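Local coordinates for glycoside hydrolase family 12 (Spirochaeta thermophila, PDB 5LU3), which probably acts as a cellulase, this piece being its calcium-binding, family 64 carbohydrate-binding module, of the type A class, at residues Y34-N46 with W68-E82. Numbering follows the deposited sequence.
Sequences YVNSWNLDLLEIN and WYIHYKGSLAWSHVE
N36 and W38 pair antiparallel with E82 and H80, while L42 and E44 pair with K73 and H71; with the chain turning a corner at D41, each segment spans both sheets of a beta sandwich within the carbohydrate-binding module. The evidence is two strand pairs, at 172° and 179°, with bonds such as H71 N to E44 O at 2.8 Å. A classic beta bulge marks the corner, D41 N and L42 N both donating to K73 O. Between the sheets the packing is apolar: L43 CD2 meets V81 CG2 at 3.8 Å, and L40 CD2 lies against Y72 CE2. D41 OD2 takes the S75 hydroxyl on its syn lone pair and forms a salt bridge with K73 NZ, 2.8 Å away and above the carboxylate plane. Aromatic evidence comes from W38, whose six-membered ring forms an offset stack with H80 (centroids 4.2 Å apart). E82 carries the polar network: CG sits between backbone N and carbonyl carbon (chi1 62°), and the extended chain beyond lets OE1 accept from H80 NE2 at 2.7 Å. Y34 OH donates to E82 OE2 at 2.6 Å, anti and tilted from the carboxylate plane. Truncation to alanine would probably cost both donors this carboxylate, though D13 still holds H80 ND1. One water bridges N36 ND2 and E82 OE2.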
loop_
_atom_site.group_PDB
_atom_site.type_symbol
_atom_site.label_atom_id
_atom_site.label_comp_id
_atom_site.label_asym_id
_atom_site.label_seq_id
_atom_site.Cartn_x
_atom_site.Cartn_y
_atom_site.Cartn_z
ATOM N N TYR A 34 -1.303 -2.858 8.757
ATOM C CA TYR A 34 -0.245 -3.331 7.852
ATOM C C TYR A 34 -0.611 -3.135 6.402
ATOM O O TYR A 34 -1.728 -2.732 6.054
ATOM C CB TYR A 34 0.061 -4.826 8.170
ATOM C CG TYR A 34 -1.062 -5.735 7.744
ATOM C CD1 TYR A 34 -2.125 -6.001 8.580
ATOM C CD2 TYR A 34 -1.081 -6.313 6.480
ATOM C CE1 TYR A 34 -3.190 -6.757 8.150
ATOM C CE2 TYR A 34 -2.129 -7.084 6.065
ATOM C CZ TYR A 34 -3.181 -7.300 6.900
ATOM O OH TYR A 34 -4.217 -8.083 6.457
ATOM N N VAL A 35 0.403 -3.385 5.586
ATOM C CA VAL A 35 0.302 -3.495 4.125
ATOM C C VAL A 35 0.869 -4.859 3.750
ATOM O O VAL A 35 1.917 -5.274 4.281
ATOM C CB VAL A 35 1.145 -2.392 3.434
ATOM C CG1 VAL A 35 1.094 -2.526 1.915
ATOM C CG2 VAL A 35 0.652 -1.003 3.826
ATOM N N ASN A 36 0.184 -5.581 2.864
ATOM C CA ASN A 36 0.731 -6.824 2.332
ATOM C C ASN A 36 0.296 -6.989 0.890
ATOM O O ASN A 36 -0.689 -6.396 0.454
ATOM C CB ASN A 36 0.273 -8.019 3.219
ATOM C CG ASN A 36 1.112 -9.256 3.023
ATOM O OD1 ASN A 36 2.246 -9.192 2.531
ATOM N ND2 ASN A 36 0.567 -10.386 3.406
ATOM N N SER A 37 1.064 -7.761 0.139
ATOM C CA SER A 37 0.797 -7.970 -1.261
ATOM C C SER A 37 1.363 -9.305 -1.678
ATOM O O SER A 37 2.242 -9.864 -1.031
ATOM C CB SER A 37 1.365 -6.823 -2.095
ATOM O OG SER A 37 2.766 -6.656 -1.874
ATOM N N TRP A 38 0.861 -9.760 -2.798
ATOM C CA TRP A 38 1.386 -10.948 -3.466
ATOM C C TRP A 38 1.156 -10.871 -4.964
ATOM O O TRP A 38 0.219 -10.229 -5.445
ATOM C CB TRP A 38 0.831 -12.241 -2.892
ATOM C CG TRP A 38 -0.619 -12.310 -2.743
ATOM C CD1 TRP A 38 -1.524 -12.708 -3.669
ATOM C CD2 TRP A 38 -1.358 -12.052 -1.547
ATOM N NE1 TRP A 38 -2.785 -12.707 -3.141
ATOM C CE2 TRP A 38 -2.718 -12.320 -1.830
ATOM C CE3 TRP A 38 -1.009 -11.601 -0.268
ATOM C CZ2 TRP A 38 -3.717 -12.172 -0.876
ATOM C CZ3 TRP A 38 -1.993 -11.443 0.663
ATOM C CH2 TRP A 38 -3.341 -11.737 0.358
ATOM N N ASN A 39 2.035 -11.564 -5.684
ATOM C CA ASN A 39 1.989 -11.655 -7.114
ATOM C C ASN A 39 2.032 -10.332 -7.855
ATOM O O ASN A 39 1.479 -10.199 -8.959
ATOM C CB ASN A 39 0.785 -12.512 -7.548
ATOM C CG ASN A 39 0.895 -13.944 -7.048
ATOM O OD1 ASN A 39 0.130 -14.375 -6.193
ATOM N ND2 ASN A 39 1.875 -14.662 -7.540
ATOM N N LEU A 40 2.677 -9.344 -7.233
ATOM C CA LEU A 40 2.893 -8.045 -7.858
ATOM C C LEU A 40 4.239 -7.974 -8.548
ATOM O O LEU A 40 5.195 -8.660 -8.186
ATOM C CB LEU A 40 2.819 -6.911 -6.823
ATOM C CG LEU A 40 1.480 -6.800 -6.103
ATOM C CD1 LEU A 40 1.443 -5.502 -5.322
ATOM C CD2 LEU A 40 0.328 -6.828 -7.070
ATOM N N ASP A 41 4.279 -7.094 -9.536
ATOM C CA ASP A 41 5.513 -6.662 -10.183
ATOM C C ASP A 41 6.192 -5.535 -9.424
ATOM O O ASP A 41 7.393 -5.446 -9.428
ATOM C CB ASP A 41 5.249 -6.197 -11.609
ATOM C CG ASP A 41 4.507 -7.219 -12.447
ATOM O OD1 ASP A 41 4.798 -8.432 -12.316
ATOM O OD2 ASP A 41 3.626 -6.793 -13.230
ATOM N N LEU A 42 5.391 -4.699 -8.786
ATOM C CA LEU A 42 5.880 -3.522 -8.067
ATOM C C LEU A 42 4.852 -3.078 -7.043
ATOM O O LEU A 42 3.663 -2.979 -7.362
ATOM C CB LEU A 42 6.133 -2.355 -9.058
ATOM C CG LEU A 42 6.603 -1.031 -8.446
ATOM C CD1 LEU A 42 7.922 -1.250 -7.759
ATOM C CD2 LEU A 42 6.688 0.027 -9.524
ATOM N N LEU A 43 5.328 -2.823 -5.816
ATOM C CA LEU A 43 4.573 -2.027 -4.855
ATOM C C LEU A 43 5.547 -1.099 -4.164
ATOM O O LEU A 43 6.366 -1.536 -3.375
ATOM C CB LEU A 43 3.829 -2.874 -3.846
ATOM C CG LEU A 43 2.817 -2.009 -3.071
ATOM C CD1 LEU A 43 1.605 -1.657 -3.888
ATOM C CD2 LEU A 43 2.496 -2.611 -1.733
ATOM N N GLU A 44 5.488 0.169 -4.536
ATOM C CA GLU A 44 6.402 1.173 -4.025
ATOM C C GLU A 44 5.582 2.217 -3.268
ATOM O O GLU A 44 4.531 2.641 -3.774
ATOM C CB GLU A 44 7.133 1.854 -5.198
ATOM C CG GLU A 44 8.392 2.567 -4.875
ATOM C CD GLU A 44 9.196 2.796 -6.141
ATOM O OE1 GLU A 44 9.699 1.826 -6.743
ATOM O OE2 GLU A 44 9.265 3.955 -6.528
ATOM N N ILE A 45 6.037 2.623 -2.084
ATOM C CA ILE A 45 5.328 3.651 -1.293
ATOM C C ILE A 45 6.347 4.682 -0.882
ATOM O O ILE A 45 7.324 4.358 -0.199
ATOM C CB ILE A 45 4.606 3.086 -0.079
ATOM C CG1 ILE A 45 3.718 1.888 -0.464
ATOM C CG2 ILE A 45 3.793 4.194 0.587
ATOM C CD1 ILE A 45 3.053 1.233 0.714
ATOM N N ASN A 46 6.166 5.920 -1.370
ATOM C CA ASN A 46 7.124 6.988 -1.098
ATOM C C ASN A 46 8.562 6.615 -1.418
ATOM O O ASN A 46 9.480 6.926 -0.681
ATOM C CB ASN A 46 6.974 7.532 0.297
ATOM C CG ASN A 46 5.606 8.120 0.536
ATOM O OD1 ASN A 46 4.916 8.552 -0.408
ATOM N ND2 ASN A 46 5.191 8.140 1.810
ATOM N N TRP A 68 0.932 9.213 1.831
ATOM C CA TRP A 68 1.587 8.025 1.307
ATOM C C TRP A 68 1.180 7.869 -0.156
ATOM O O TRP A 68 -0.011 7.745 -0.457
ATOM C CB TRP A 68 1.224 6.773 2.147
ATOM C CG TRP A 68 1.845 6.808 3.513
ATOM C CD1 TRP A 68 3.009 6.238 3.883
ATOM C CD2 TRP A 68 1.341 7.470 4.664
ATOM N NE1 TRP A 68 3.274 6.481 5.203
ATOM C CE2 TRP A 68 2.262 7.258 5.706
ATOM C CE3 TRP A 68 0.203 8.221 4.920
ATOM C CZ2 TRP A 68 2.066 7.775 6.995
ATOM C CZ3 TRP A 68 0.016 8.732 6.199
ATOM C CH2 TRP A 68 0.942 8.503 7.209
ATOM N N TYR A 69 2.183 7.880 -1.035
ATOM C CA TYR A 69 2.020 7.790 -2.484
ATOM C C TYR A 69 2.431 6.399 -2.935
ATOM O O TYR A 69 3.585 6.001 -2.770
ATOM C CB TYR A 69 2.904 8.857 -3.156
ATOM C CG TYR A 69 2.420 10.255 -2.856
ATOM C CD1 TYR A 69 1.471 10.878 -3.665
ATOM C CD2 TYR A 69 2.896 10.966 -1.768
ATOM C CE1 TYR A 69 1.001 12.133 -3.376
ATOM C CE2 TYR A 69 2.394 12.240 -1.459
ATOM C CZ TYR A 69 1.464 12.830 -2.289
ATOM O OH TYR A 69 0.954 14.101 -2.034
ATOM N N ILE A 70 1.452 5.665 -3.460
ATOM C CA ILE A 70 1.579 4.229 -3.735
ATOM C C ILE A 70 1.534 3.980 -5.228
ATOM O O ILE A 70 0.614 4.440 -5.906
ATOM C CB ILE A 70 0.413 3.488 -3.063
ATOM C CG1 ILE A 70 0.349 3.790 -1.562
ATOM C CG2 ILE A 70 0.518 1.992 -3.325
ATOM C CD1 ILE A 70 -1.037 3.980 -1.051
ATOM N N HIS A 71 2.522 3.226 -5.705
ATOM C CA HIS A 71 2.567 2.773 -7.085
ATOM C C HIS A 71 2.483 1.258 -7.091
ATOM O O HIS A 71 3.317 0.584 -6.505
ATOM C CB HIS A 71 3.880 3.240 -7.688
ATOM C CG HIS A 71 4.076 2.887 -9.121
ATOM N ND1 HIS A 71 5.273 3.122 -9.744
ATOM C CD2 HIS A 71 3.290 2.272 -10.046
ATOM C CE1 HIS A 71 5.216 2.715 -11.000
ATOM N NE2 HIS A 71 4.027 2.186 -11.205
ATOM N N TYR A 72 1.420 0.755 -7.718
ATOM C CA TYR A 72 1.116 -0.678 -7.827
ATOM C C TYR A 72 1.263 -1.118 -9.271
ATOM O O TYR A 72 0.786 -0.432 -10.188
ATOM C CB TYR A 72 -0.332 -0.884 -7.416
ATOM C CG TYR A 72 -0.991 -2.235 -7.623
ATOM C CD1 TYR A 72 -1.399 -2.668 -8.891
ATOM C CD2 TYR A 72 -1.269 -3.065 -6.538
ATOM C CE1 TYR A 72 -2.080 -3.864 -9.051
ATOM C CE2 TYR A 72 -1.942 -4.286 -6.700
ATOM C CZ TYR A 72 -2.346 -4.673 -7.962
ATOM O OH TYR A 72 -3.044 -5.838 -8.093
ATOM N N LYS A 73 1.860 -2.290 -9.479
ATOM C CA LYS A 73 1.801 -2.931 -10.795
ATOM C C LYS A 73 1.693 -4.444 -10.570
ATOM O O LYS A 73 2.481 -5.034 -9.802
ATOM C CB LYS A 73 3.018 -2.590 -11.661
ATOM C CG LYS A 73 2.917 -3.173 -13.067
ATOM C CD LYS A 73 4.172 -2.925 -13.889
ATOM C CE LYS A 73 4.026 -3.447 -15.306
ATOM N NZ LYS A 73 3.863 -4.927 -15.351
ATOM N N GLY A 74 0.713 -5.042 -11.246
ATOM C CA GLY A 74 0.556 -6.487 -11.276
ATOM C C GLY A 74 0.168 -6.927 -12.658
ATOM O O GLY A 74 -0.411 -6.162 -13.432
ATOM N N SER A 75 0.520 -8.170 -12.971
ATOM C CA SER A 75 0.259 -8.737 -14.282
ATOM C C SER A 75 -0.709 -9.928 -14.287
ATOM O O SER A 75 -0.924 -10.525 -15.343
ATOM C CB SER A 75 1.588 -9.138 -14.912
ATOM O OG SER A 75 2.367 -8.005 -15.192
ATOM N N LEU A 76 -1.245 -10.290 -13.127
ATOM C CA LEU A 76 -2.081 -11.489 -12.979
ATOM C C LEU A 76 -3.409 -11.162 -12.377
ATOM O O LEU A 76 -3.520 -10.200 -11.619
ATOM C CB LEU A 76 -1.393 -12.470 -12.039
ATOM C CG LEU A 76 -0.096 -13.067 -12.548
ATOM C CD1 LEU A 76 0.599 -13.844 -11.448
ATOM C CD2 LEU A 76 -0.376 -13.983 -13.730
ATOM N N ALA A 77 -4.418 -12.004 -12.654
ATOM C CA ALA A 77 -5.743 -11.769 -12.071
ATOM C C ALA A 77 -5.703 -11.843 -10.543
ATOM O O ALA A 77 -6.481 -11.198 -9.874
ATOM C CB ALA A 77 -6.749 -12.780 -12.618
ATOM N N TRP A 78 -4.754 -12.595 -10.018
ATOM C CA TRP A 78 -4.618 -12.761 -8.582
ATOM C C TRP A 78 -3.513 -11.890 -7.972
ATOM O O TRP A 78 -3.163 -12.026 -6.798
ATOM C CB TRP A 78 -4.436 -14.219 -8.209
ATOM C CG TRP A 78 -3.374 -14.945 -8.947
ATOM C CD1 TRP A 78 -2.117 -15.184 -8.533
ATOM C CD2 TRP A 78 -3.513 -15.599 -10.213
ATOM N NE1 TRP A 78 -1.430 -15.925 -9.475
ATOM C CE2 TRP A 78 -2.271 -16.186 -10.519
ATOM C CE3 TRP A 78 -4.559 -15.704 -11.133
ATOM C CZ2 TRP A 78 -2.046 -16.890 -11.698
ATOM C CZ3 TRP A 78 -4.349 -16.421 -12.305
ATOM C CH2 TRP A 78 -3.093 -17.003 -12.582
ATOM N N SER A 79 -2.974 -10.962 -8.751
ATOM C CA SER A 79 -2.179 -9.911 -8.146
ATOM C C SER A 79 -3.035 -9.196 -7.075
ATOM O O SER A 79 -4.227 -8.982 -7.267
ATOM C CB SER A 79 -1.764 -8.912 -9.216
ATOM O OG SER A 79 -0.837 -9.445 -10.141
ATOM N N HIS A 80 -2.435 -8.818 -5.951
ATOM C CA HIS A 80 -3.205 -8.317 -4.828
ATOM C C HIS A 80 -2.382 -7.399 -3.926
ATOM O O HIS A 80 -1.227 -7.688 -3.641
ATOM C CB HIS A 80 -3.682 -9.517 -4.004
ATOM C CG HIS A 80 -4.406 -9.151 -2.755
ATOM N ND1 HIS A 80 -5.737 -8.807 -2.736
ATOM C CD2 HIS A 80 -3.978 -9.073 -1.478
ATOM C CE1 HIS A 80 -6.105 -8.560 -1.495
ATOM N NE2 HIS A 80 -5.059 -8.728 -0.711
ATOM N N VAL A 81 -3.042 -6.358 -3.411
ATOM C CA VAL A 81 -2.532 -5.596 -2.275
ATOM C C VAL A 81 -3.677 -5.402 -1.288
ATOM O O VAL A 81 -4.847 -5.303 -1.660
ATOM C CB VAL A 81 -1.944 -4.225 -2.700
ATOM C CG1 VAL A 81 -2.983 -3.269 -3.275
ATOM C CG2 VAL A 81 -1.196 -3.571 -1.544
ATOM N N GLU A 82 -3.321 -5.289 -0.016
ATOM C CA GLU A 82 -4.249 -4.861 1.036
ATOM C C GLU A 82 -3.533 -3.987 2.061
ATOM O O GLU A 82 -2.359 -4.182 2.346
ATOM C CB GLU A 82 -4.919 -6.045 1.731
ATOM C CG GLU A 82 -3.966 -6.987 2.454
ATOM C CD GLU A 82 -4.574 -8.316 2.813
ATOM O OE1 GLU A 82 -5.290 -8.881 1.957
ATOM O OE2 GLU A 82 -4.324 -8.806 3.925
HETATM O O HOH W 1 -2.234 -10.618 4.239
HETATM O O HOH W 2 -5.221 -13.083 -4.738
HETATM O O HOH W 3 2.478 -9.767 -11.572
HETATM O O HOH W 4 7.566 3.783 -8.674
#